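Local coordinates for protein uroporphyrin-III C-methyltransferase (Thermus thermophilus, PDB 1VE2) that probably transfers methyl groups from S-adenosyl-L-methionine to uroporphyrinogen III, an early step in the biosynthesis of modified tetrapyrroles, at residues K4-A10 with R79-K85. Numbering follows the deposited sequence.
Sequences KVYLVGA and RVVARLK
Parallel pairing of Lys-4 to Gly-9 with Val-80 to Lys-85 joins the central strand 80-85 of the five-stranded parallel sheet to its neighbour 4-9 in the N-terminal alpha/beta domain, an arrangement found in tetrapyrrole methylases. Seven backbone hydrogen bonds tie the strands, the first from Lys-4 N to Arg-79 O and the last from Ala-10 N to Lys-85 O; Val-8 is gripped at both ends, its N 2.7 Å from Arg-83 O and its O 2.9 Å from Lys-85 N. On the face packed against helix 20-28, the Tyr-6 ring brings its CE2 edge to Val-80 CG1 at 3.8 Å, the methyl lying in the ring plane. Its OH takes a hydrogen bond from Lys-4 NZ at 3.2 Å, an amine also salt-bridged to Glu-110. An alanine in place of Tyr-6 would probably leave Val-80 CG1 without its aromatic neighbour and Lys-4 NZ without its hydroxyl partner. Further along, Val-8 CG1 and Ala-10 CB converge on Leu-84 CD1. The other face, toward helix 64-76, carries Val-5, Val-81 and Arg-83, whose guanidinium is salt-bridged to Glu-98 and Asp-35. With CG1 anti to the carbonyl carbon (chi1 -61°), Val-81 places CG2 between backbone N and carbonyl carbon, 3.6 Å from Val-5 CG2.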
loop_
_atom_site.group_PDB
_atom_site.type_symbol
_atom_site.label_atom_id
_atom_site.label_comp_id
_atom_site.label_asym_id
_atom_site.label_seq_id
_atom_site.Cartn_x
_atom_site.Cartn_y
_atom_site.Cartn_z
ATOM N N LYS A 4 -20.269 -16.605 3.834
ATOM C CA LYS A 4 -18.888 -16.226 3.592
ATOM C C LYS A 4 -18.738 -14.743 3.846
ATOM O O LYS A 4 -19.649 -13.964 3.584
ATOM C CB LYS A 4 -18.491 -16.545 2.153
ATOM C CG LYS A 4 -17.049 -16.210 1.818
ATOM C CD LYS A 4 -16.683 -16.762 0.450
ATOM C CE LYS A 4 -15.218 -16.526 0.123
ATOM N NZ LYS A 4 -14.884 -17.054 -1.230
ATOM N N VAL A 5 -17.575 -14.352 4.347
ATOM C CA VAL A 5 -17.327 -12.956 4.641
ATOM C C VAL A 5 -16.113 -12.467 3.870
ATOM O O VAL A 5 -15.084 -13.143 3.811
ATOM C CB VAL A 5 -17.073 -12.744 6.155
ATOM C CG1 VAL A 5 -16.731 -11.285 6.425
ATOM C CG2 VAL A 5 -18.307 -13.171 6.959
ATOM N N TYR A 6 -16.245 -11.293 3.265
ATOM C CA TYR A 6 -15.137 -10.694 2.535
ATOM C C TYR A 6 -14.741 -9.436 3.291
ATOM O O TYR A 6 -15.607 -8.625 3.622
ATOM C CB TYR A 6 -15.564 -10.284 1.124
ATOM C CG TYR A 6 -15.760 -11.430 0.161
ATOM C CD1 TYR A 6 -14.694 -11.932 -0.579
ATOM C CD2 TYR A 6 -17.018 -12.005 -0.018
ATOM C CE1 TYR A 6 -14.872 -12.978 -1.484
ATOM C CE2 TYR A 6 -17.208 -13.056 -0.918
ATOM C CZ TYR A 6 -16.130 -13.533 -1.647
ATOM O OH TYR A 6 -16.310 -14.562 -2.545
ATOM N N LEU A 7 -13.457 -9.288 3.603
ATOM C CA LEU A 7 -12.995 -8.057 4.263
ATOM C C LEU A 7 -12.452 -7.289 3.064
ATOM O O LEU A 7 -11.421 -7.656 2.492
ATOM C CB LEU A 7 -11.897 -8.351 5.294
ATOM C CG LEU A 7 -12.288 -9.336 6.413
ATOM C CD1 LEU A 7 -11.175 -9.345 7.461
ATOM C CD2 LEU A 7 -13.617 -8.932 7.069
ATOM N N VAL A 8 -13.169 -6.234 2.687
ATOM C CA VAL A 8 -12.856 -5.449 1.493
ATOM C C VAL A 8 -12.291 -4.055 1.678
ATOM O O VAL A 8 -12.812 -3.262 2.459
ATOM C CB VAL A 8 -14.132 -5.315 0.614
ATOM C CG1 VAL A 8 -13.808 -4.611 -0.724
ATOM C CG2 VAL A 8 -14.741 -6.690 0.392
ATOM N N GLY A 9 -11.229 -3.764 0.932
ATOM C CA GLY A 9 -10.620 -2.450 0.973
ATOM C C GLY A 9 -11.299 -1.552 -0.051
ATOM O O GLY A 9 -11.462 -1.937 -1.211
ATOM N N ALA A 10 -11.699 -0.354 0.371
ATOM C CA ALA A 10 -12.362 0.583 -0.531
ATOM C C ALA A 10 -11.381 1.550 -1.188
ATOM O O ALA A 10 -11.777 2.374 -2.010
ATOM C CB ALA A 10 -13.430 1.381 0.234
ATOM N N ARG A 79 -25.463 -16.322 4.481
ATOM C CA ARG A 79 -25.309 -15.178 3.588
ATOM C C ARG A 79 -23.863 -14.857 3.214
ATOM O O ARG A 79 -22.932 -15.191 3.947
ATOM C CB ARG A 79 -25.930 -13.933 4.224
ATOM C CG ARG A 79 -27.449 -13.924 4.289
ATOM C CD ARG A 79 -27.920 -12.733 5.103
ATOM N NE ARG A 79 -29.304 -12.362 4.822
ATOM C CZ ARG A 79 -29.721 -11.819 3.680
ATOM N NH1 ARG A 79 -28.864 -11.579 2.698
ATOM N NH2 ARG A 79 -30.999 -11.504 3.522
ATOM N N VAL A 80 -23.700 -14.212 2.059
ATOM C CA VAL A 80 -22.394 -13.770 1.574
ATOM C C VAL A 80 -22.375 -12.301 1.944
ATOM O O VAL A 80 -23.191 -11.528 1.457
ATOM C CB VAL A 80 -22.269 -13.882 0.046
ATOM C CG1 VAL A 80 -20.992 -13.187 -0.425
ATOM C CG2 VAL A 80 -22.259 -15.345 -0.362
ATOM N N VAL A 81 -21.451 -11.906 2.807
ATOM C CA VAL A 81 -21.414 -10.525 3.234
ATOM C C VAL A 81 -20.033 -9.907 3.127
ATOM O O VAL A 81 -19.033 -10.604 2.940
ATOM C CB VAL A 81 -21.933 -10.407 4.678
ATOM C CG1 VAL A 81 -23.381 -10.899 4.735
ATOM C CG2 VAL A 81 -21.074 -11.232 5.611
ATOM N N ALA A 82 -19.988 -8.587 3.234
ATOM C CA ALA A 82 -18.724 -7.881 3.135
ATOM C C ALA A 82 -18.579 -6.804 4.187
ATOM O O ALA A 82 -19.552 -6.162 4.583
ATOM C CB ALA A 82 -18.579 -7.255 1.747
ATOM N N ARG A 83 -17.345 -6.641 4.641
ATOM C CA ARG A 83 -16.973 -5.609 5.593
ATOM C C ARG A 83 -16.197 -4.669 4.662
ATOM O O ARG A 83 -15.165 -5.056 4.113
ATOM C CB ARG A 83 -16.045 -6.192 6.666
ATOM C CG ARG A 83 -15.426 -5.172 7.611
ATOM C CD ARG A 83 -16.411 -4.646 8.641
ATOM N NE ARG A 83 -15.772 -3.661 9.503
ATOM C CZ ARG A 83 -15.788 -2.348 9.299
ATOM N NH1 ARG A 83 -16.430 -1.837 8.255
ATOM N NH2 ARG A 83 -15.131 -1.542 10.127
ATOM N N LEU A 84 -16.703 -3.455 4.462
ATOM C CA LEU A 84 -16.059 -2.492 3.563
ATOM C C LEU A 84 -15.347 -1.430 4.385
ATOM O O LEU A 84 -15.971 -0.716 5.175
ATOM C CB LEU A 84 -17.102 -1.852 2.643
ATOM C CG LEU A 84 -16.598 -0.894 1.551
ATOM C CD1 LEU A 84 -15.654 -1.627 0.571
ATOM C CD2 LEU A 84 -17.807 -0.341 0.797
ATOM N N LYS A 85 -14.037 -1.331 4.185
ATOM C CA LYS A 85 -13.200 -0.421 4.954
ATOM C C LYS A 85 -12.329 0.505 4.110
ATOM O O LYS A 85 -11.837 0.126 3.051
ATOM C CB LYS A 85 -12.297 -1.258 5.866
ATOM C CG LYS A 85 -12.860 -2.659 6.119
ATOM C CD LYS A 85 -11.903 -3.556 6.894
ATOM C CE LYS A 85 -11.688 -3.055 8.313
ATOM N NZ LYS A 85 -10.848 -3.998 9.083
#